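Local coordinates for protein PmoD (Methylocystis sp. ATCC 49242, PDB 6CPD) that binds copper through a periplasmic cupredoxin-like domain and probably serves copper handling in methane-oxidizing bacteria, at residues N98-N102 with K124-G128; A42-E46 with K90-S94. All coordinates share one frame; numbering follows the deposited sequence.

Interaction 1 (N98-N102 with K124-G128); sequences NFANN and KFMVG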
ATOM      1  N   ASN B  98     -10.784  -8.785 -16.561  1.00 38.45           N
ATOM      2  CA  ASN B  98      -9.917  -9.870 -16.979  1.00 39.54           C
ATOM      3  C   ASN B  98      -8.682  -9.292 -17.646  1.00 40.89           C
ATOM      4  O   ASN B  98      -8.758  -8.780 -18.757  1.00 46.31           O
ATOM      5  CB  ASN B  98     -10.640 -10.821 -17.937  1.00 50.51           C
ATOM      6  CG  ASN B  98      -9.816 -12.062 -18.265  1.00 61.95           C
ATOM      7  OD1 ASN B  98      -9.831 -13.043 -17.523  1.00 68.79           O
ATOM      8  ND2 ASN B  98      -9.112 -12.028 -19.398  1.00 63.39           N
ATOM      9  N   PHE B  99      -7.551  -9.361 -16.951  1.00 34.33           N
ATOM     10  CA  PHE B  99      -6.283  -8.978 -17.547  1.00 36.91           C
ATOM     11  C   PHE B  99      -5.777 -10.160 -18.349  1.00 43.87           C
ATOM     12  O   PHE B  99      -5.295 -11.135 -17.781  1.00 49.11           O
ATOM     13  CB  PHE B  99      -5.260  -8.563 -16.489  1.00 34.50           C
ATOM     14  CG  PHE B  99      -5.562  -7.240 -15.835  1.00 37.02           C
ATOM     15  CD1 PHE B  99      -5.008  -6.069 -16.332  1.00 35.48           C
ATOM     16  CD2 PHE B  99      -6.389  -7.166 -14.717  1.00 38.61           C
ATOM     17  CE1 PHE B  99      -5.278  -4.847 -15.736  1.00 35.21           C
ATOM     18  CE2 PHE B  99      -6.672  -5.939 -14.118  1.00 34.61           C
ATOM     19  CZ  PHE B  99      -6.107  -4.776 -14.635  1.00 33.29           C
ATOM     20  N   ALA B 100      -5.890 -10.069 -19.668  1.00 43.29           N
ATOM     21  CA  ALA B 100      -5.478 -11.168 -20.543  1.00 51.46           C
ATOM     22  C   ALA B 100      -3.964 -11.174 -20.754  1.00 51.90           C
ATOM     23  O   ALA B 100      -3.398 -12.190 -21.153  1.00 53.09           O
ATOM     24  CB  ALA B 100      -6.195 -11.081 -21.880  1.00 50.75           C
ATOM     25  N   ASN B 101      -3.319 -10.040 -20.475  1.00 45.55           N
ATOM     26  CA  ASN B 101      -1.899  -9.874 -20.778  1.00 43.40           C
ATOM     27  C   ASN B 101      -1.035  -9.449 -19.608  1.00 44.07           C
ATOM     28  O   ASN B 101      -1.387  -8.544 -18.859  1.00 40.89           O
ATOM     29  CB  ASN B 101      -1.741  -8.851 -21.897  1.00 46.53           C
ATOM     30  CG  ASN B 101      -2.570  -9.196 -23.109  1.00 52.07           C
ATOM     31  OD1 ASN B 101      -3.638  -8.626 -23.323  1.00 60.62           O
ATOM     32  ND2 ASN B 101      -2.098 -10.143 -23.899  1.00 47.24           N
ATOM     33  N   ASN B 102       0.115 -10.088 -19.463  1.00 42.23           N
ATOM     34  CA  ASN B 102       1.113  -9.603 -18.531  1.00 42.65           C
ATOM     35  C   ASN B 102       1.632  -8.214 -18.960  1.00 45.08           C
ATOM     36  O   ASN B 102       1.577  -7.868 -20.141  1.00 46.63           O
ATOM     37  CB  ASN B 102       2.255 -10.606 -18.426  1.00 42.25           C
ATOM     38  CG  ASN B 102       2.990 -10.786 -19.742  1.00 50.77           C
ATOM     39  OD1 ASN B 102       2.442 -11.327 -20.708  1.00 55.76           O
ATOM     40  ND2 ASN B 102       4.242 -10.351 -19.777  1.00 48.60           N
ATOM     41  N   LYS B 124       0.781   2.575  -9.876  1.00 27.59           N
ATOM     42  CA  LYS B 124       1.468   1.787 -10.884  1.00 23.50           C
ATOM     43  C   LYS B 124       1.506   0.364 -10.392  1.00 27.01           C
ATOM     44  O   LYS B 124       1.760   0.122  -9.214  1.00 24.94           O
ATOM     45  CB  LYS B 124       2.872   2.329 -11.118  1.00 26.80           C
ATOM     46  CG  LYS B 124       2.878   3.762 -11.603  1.00 31.18           C
ATOM     47  CD  LYS B 124       4.234   4.156 -12.135  1.00 40.22           C
ATOM     48  CE  LYS B 124       4.204   5.535 -12.736  1.00 50.44           C
ATOM     49  NZ  LYS B 124       5.490   5.808 -13.427  1.00 56.60           N
ATOM     50  N   PHE B 125       1.217  -0.586 -11.274  1.00 26.02           N
ATOM     51  CA  PHE B 125       1.261  -1.974 -10.850  1.00 23.61           C
ATOM     52  C   PHE B 125       1.635  -2.863 -12.014  1.00 26.88           C
ATOM     53  O   PHE B 125       1.653  -2.437 -13.167  1.00 28.33           O
ATOM     54  CB  PHE B 125      -0.084  -2.426 -10.242  1.00 24.93           C
ATOM     55  CG  PHE B 125      -1.259  -2.372 -11.193  1.00 26.43           C
ATOM     56  CD1 PHE B 125      -1.935  -1.183 -11.416  1.00 27.86           C
ATOM     57  CD2 PHE B 125      -1.713  -3.526 -11.836  1.00 29.45           C
ATOM     58  CE1 PHE B 125      -3.023  -1.136 -12.284  1.00 29.36           C
ATOM     59  CE2 PHE B 125      -2.809  -3.491 -12.697  1.00 26.44           C
ATOM     60  CZ  PHE B 125      -3.468  -2.302 -12.913  1.00 28.34           C
ATOM     61  N   MET B 126       1.934  -4.112 -11.721  1.00 26.79           N
ATOM     62  CA  MET B 126       2.182  -4.996 -12.833  1.00 28.74           C
ATOM     63  C   MET B 126       1.439  -6.303 -12.690  1.00 32.56           C
ATOM     64  O   MET B 126       1.125  -6.755 -11.583  1.00 30.47           O
ATOM     65  CB  MET B 126       3.660  -5.229 -12.988  1.00 35.41           C
ATOM     66  CG  MET B 126       4.305  -6.041 -11.921  1.00 44.56           C
ATOM     67  SD  MET B 126       5.943  -6.397 -12.571  1.00143.27           S
ATOM     68  CE  MET B 126       5.471  -7.008 -14.187  1.00 62.73           C
ATOM     69  N   VAL B 127       1.149  -6.891 -13.846  1.00 36.03           N
ATOM     70  CA  VAL B 127       0.459  -8.162 -13.920  1.00 34.77           C
ATOM     71  C   VAL B 127       1.450  -9.166 -14.467  1.00 39.83           C
ATOM     72  O   VAL B 127       2.090  -8.918 -15.489  1.00 39.45           O
ATOM     73  CB  VAL B 127      -0.791  -8.074 -14.811  1.00 38.45           C
ATOM     74  CG1 VAL B 127      -1.439  -9.437 -14.969  1.00 44.87           C
ATOM     75  CG2 VAL B 127      -1.771  -7.037 -14.246  1.00 34.39           C
ATOM     76  N   GLY B 128       1.601 -10.285 -13.770  1.00 40.46           N
ATOM     77  CA  GLY B 128       2.474 -11.349 -14.230  1.00 49.90           C
ATOM     78  C   GLY B 128       3.907 -11.154 -13.779  1.00 53.81           C
ATOM     79  O   GLY B 128       4.781 -11.956 -14.130  1.00 65.34           O
TER
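In the cupredoxin-like beta sandwich, Phe99, Phe125 and Val127 meet in the buried space between the sheets, joining the last residues of strand 92-99 and the loop after it to the C-terminal strand 118-127. The two strands belong to different sheets, so apolar side chains do most of the joining. Val127 carries much of the contact: its CG1 lies anti to the backbone N (chi1 175°), and this rotamer sends the other branch, CG2, over one face of the Phe99 ring. There CG2 stands 4.0 Å from Phe99 CD1, above the ring's rim. A beta-branched residue suits the place, because the second branch, CG1, turns instead to the loop and comes 4.0 Å from Asn101 O. The far end of the Phe99 ring meets Phe125, whose side chain approaches from the opposite direction. Their planes stand at 90° with centroids 6.0 Å apart, and Phe99 CZ lies 4.0 Å from Phe125 CZ, near the plane of the Phe125 ring, at its edge. Flat, apolar rings fit here without leaving a polar atom to satisfy. His97 and Tyr105 add edge-to-face contacts to Phe99, while Phe125 also packs on Ile33 and on Met5 of the second subunit. The carbonyl oxygen Asn101 O accepts a hydrogen bond from the hydroxyl of Tyr105, which ties the turn to strand 103-112. At Asn102 the contact reaches the surface, where asparagine amides suit an exposed turn. A CB on Gly128 would collide with Asn102 CB and, at a phi of 87°, with the preceding carbonyl oxygen. Asn102 meets the backbone oxygen of Val127: Asn102 CA makes a strongly bent CA-H...O contact with Val127 O at 3.3 Å, and Asn102 CB lies 3.4 Å from Val127 O.

Interaction 2 (A42-E46 with K90-S94); sequences AFDIE and KGTFS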
ATOM      1  N   ALA B  42     -10.617  -3.550  -5.204  1.00 28.30           N
ATOM      2  CA  ALA B  42     -11.512  -2.881  -4.270  1.00 30.19           C
ATOM      3  C   ALA B  42     -10.878  -1.607  -3.711  1.00 32.59           C
ATOM      4  O   ALA B  42      -9.729  -1.627  -3.259  1.00 33.07           O
ATOM      5  CB  ALA B  42     -11.891  -3.826  -3.136  1.00 31.79           C
ATOM      6  N   PHE B  43     -11.648  -0.519  -3.737  1.00 29.56           N
ATOM      7  CA  PHE B  43     -11.196   0.813  -3.325  1.00 31.65           C
ATOM      8  C   PHE B  43     -11.946   1.234  -2.064  1.00 27.92           C
ATOM      9  O   PHE B  43     -13.163   1.067  -1.974  1.00 32.77           O
ATOM     10  CB  PHE B  43     -11.421   1.833  -4.446  1.00 32.15           C
ATOM     11  CG  PHE B  43     -10.620   1.555  -5.687  1.00 29.96           C
ATOM     12  CD1 PHE B  43     -11.047   0.607  -6.600  1.00 34.33           C
ATOM     13  CD2 PHE B  43      -9.440   2.232  -5.932  1.00 24.99           C
ATOM     14  CE1 PHE B  43     -10.301   0.338  -7.734  1.00 37.01           C
ATOM     15  CE2 PHE B  43      -8.695   1.971  -7.060  1.00 32.25           C
ATOM     16  CZ  PHE B  43      -9.131   1.024  -7.968  1.00 33.18           C
ATOM     17  N   ASP B  44     -11.210   1.767  -1.094  1.00 24.94           N
ATOM     18  CA  ASP B  44     -11.785   2.227   0.168  1.00 24.68           C
ATOM     19  C   ASP B  44     -11.271   3.658   0.401  1.00 26.37           C
ATOM     20  O   ASP B  44     -10.112   3.868   0.756  1.00 26.45           O
ATOM     21  CB  ASP B  44     -11.361   1.312   1.325  1.00 29.25           C
ATOM     22  CG  ASP B  44     -11.921   1.754   2.688  1.00 45.16           C
ATOM     23  OD1 ASP B  44     -12.469   2.873   2.821  1.00 46.44           O
ATOM     24  OD2 ASP B  44     -11.740   0.989   3.661  1.00 55.23           O
ATOM     25  N   ILE B  45     -12.142   4.634   0.236  1.00 26.90           N
ATOM     26  CA  ILE B  45     -11.757   6.026   0.370  1.00 28.56           C
ATOM     27  C   ILE B  45     -11.644   6.432   1.838  1.00 31.39           C
ATOM     28  O   ILE B  45     -12.631   6.359   2.570  1.00 32.52           O
ATOM     29  CB  ILE B  45     -12.780   6.924  -0.338  1.00 36.72           C
ATOM     30  CG1 ILE B  45     -12.866   6.537  -1.826  1.00 37.76           C
ATOM     31  CG2 ILE B  45     -12.409   8.367  -0.155  1.00 34.69           C
ATOM     32  CD1 ILE B  45     -14.080   7.125  -2.538  1.00 41.18           C
ATOM     33  N   GLU B  46     -10.450   6.834   2.288  1.00 28.48           N
ATOM     34  CA  GLU B  46     -10.248   7.097   3.712  1.00 29.18           C
ATOM     35  C   GLU B  46     -10.943   8.363   4.219  1.00 37.03           C
ATOM     36  O   GLU B  46     -11.433   8.381   5.340  1.00 39.14           O
ATOM     37  CB  GLU B  46      -8.750   7.191   4.049  1.00 32.61           C
ATOM     38  CG  GLU B  46      -8.022   5.845   4.030  1.00 36.19           C
ATOM     39  CD  GLU B  46      -6.585   5.929   4.551  1.00 39.91           C
ATOM     40  OE1 GLU B  46      -6.054   7.053   4.718  1.00 43.21           O
ATOM     41  OE2 GLU B  46      -5.996   4.863   4.818  1.00 41.48           O
ATOM     42  N   LYS B  90     -20.903   5.682  -0.460  1.00 51.52           N
ATOM     43  CA  LYS B  90     -20.570   4.728   0.597  1.00 50.98           C
ATOM     44  C   LYS B  90     -19.071   4.718   0.873  1.00 47.45           C
ATOM     45  O   LYS B  90     -18.625   4.143   1.860  1.00 46.98           O
ATOM     46  CB  LYS B  90     -21.066   3.319   0.257  1.00 58.66           C
ATOM     47  CG  LYS B  90     -22.587   3.214   0.091  1.00 68.36           C
ATOM     48  CD  LYS B  90     -23.029   1.766  -0.122  1.00 75.13           C
ATOM     49  CE  LYS B  90     -24.548   1.644  -0.264  1.00 77.85           C
ATOM     50  NZ  LYS B  90     -25.251   1.919   1.022  1.00 82.20           N
ATOM     51  N   GLY B  91     -18.295   5.366   0.010  1.00 39.46           N
ATOM     52  CA  GLY B  91     -16.862   5.465   0.236  1.00 36.64           C
ATOM     53  C   GLY B  91     -16.083   4.281  -0.305  1.00 38.02           C
ATOM     54  O   GLY B  91     -14.858   4.238  -0.211  1.00 39.46           O
ATOM     55  N   THR B  92     -16.797   3.286  -0.823  1.00 44.61           N
ATOM     56  CA  THR B  92     -16.149   2.068  -1.291  1.00 41.05           C
ATOM     57  C   THR B  92     -16.705   1.674  -2.650  1.00 40.06           C
ATOM     58  O   THR B  92     -17.845   2.001  -2.977  1.00 41.28           O
ATOM     59  CB  THR B  92     -16.347   0.882  -0.306  1.00 45.61           C
ATOM     60  OG1 THR B  92     -17.744   0.571  -0.193  1.00 50.21           O
ATOM     61  CG2 THR B  92     -15.788   1.209   1.070  1.00 45.99           C
ATOM     62  N   PHE B  93     -15.892   0.986  -3.445  1.00 38.53           N
ATOM     63  CA  PHE B  93     -16.384   0.399  -4.697  1.00 39.82           C
ATOM     64  C   PHE B  93     -15.391  -0.639  -5.195  1.00 37.45           C
ATOM     65  O   PHE B  93     -14.237  -0.653  -4.768  1.00 34.54           O
ATOM     66  CB  PHE B  93     -16.649   1.472  -5.772  1.00 36.72           C
ATOM     67  CG  PHE B  93     -15.411   2.209  -6.248  1.00 42.26           C
ATOM     68  CD1 PHE B  93     -14.877   3.255  -5.510  1.00 41.05           C
ATOM     69  CD2 PHE B  93     -14.810   1.877  -7.453  1.00 43.51           C
ATOM     70  CE1 PHE B  93     -13.762   3.943  -5.959  1.00 44.28           C
ATOM     71  CE2 PHE B  93     -13.693   2.560  -7.906  1.00 42.43           C
ATOM     72  CZ  PHE B  93     -13.165   3.588  -7.161  1.00 43.78           C
ATOM     73  N   SER B  94     -15.841  -1.504  -6.096  1.00 34.78           N
ATOM     74  CA  SER B  94     -14.968  -2.511  -6.683  1.00 33.58           C
ATOM     75  C   SER B  94     -15.065  -2.450  -8.197  1.00 33.79           C
ATOM     76  O   SER B  94     -16.096  -2.049  -8.738  1.00 33.50           O
ATOM     77  CB  SER B  94     -15.343  -3.920  -6.212  1.00 42.37           C
ATOM     78  OG  SER B  94     -15.094  -4.104  -4.826  1.00 52.35           O
TER
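Ala42 lies opposite Ser94 in the antiparallel pairing of strands 37-45 and 92-99; its small CB lies 3.6 Å from Ser94 OG, on the face also carrying Asp44 and Thr92. Phe43 and Phe93 form a hydrogen-bonded pair: Phe43 N to Phe93 O is 2.8 Å and nearly straight (173°), Phe93 N to Phe43 O 3.1 Å and more bent. On the other face their ring planes are only 6° apart, but the offset leaves little ring area facing ring area. Phe93 CG sits between its backbone N and carbonyl carbon (chi1 65°), which swings the ring across to Phe43; Phe43 CB makes a CH-pi contact over the face of the Phe93 ring, 3.5 Å from Phe93 CE1. With an alanine at this position, Phe43 CB would probably lose the ring it rests on and Tyr88 its stacking partner. Asp44 lies alongside Thr92. Ile45 N then bonds Gly91 O at 2.8 Å, while Ile45 CB and CG1 pack against that oxygen; at Gly91, where phi is positive, any CB would press on the Lys90 carbonyl oxygen, a strain glycine avoids. Backbone bonds thus set the register, while Phe43 packs on Leu57 and Phe93 on Leu55.

How the interactions relate
Strand 92-99 serves both contacts: interaction 2 uses its beginning and interaction 1 its end, with centres about 21 Å apart on opposite sides of the chain's centre. Their roles differ. Interaction 2 lies within one sheet, where strand 92-99 is paired with strand 37-45, whereas interaction 1 links this strand to strand 118-127 of the facing sheet. Phe93 and Phe99 supply the aromatic rings near the two ends of this strand. Neither contact contains the copper ligands, Met7 and Met9; the side chain of Phe43 in interaction 2 is about 13 Å from a bound copper(I) ion. Both contacts thus belong to the sandwich framework, and interaction 1 also borders the second subunit.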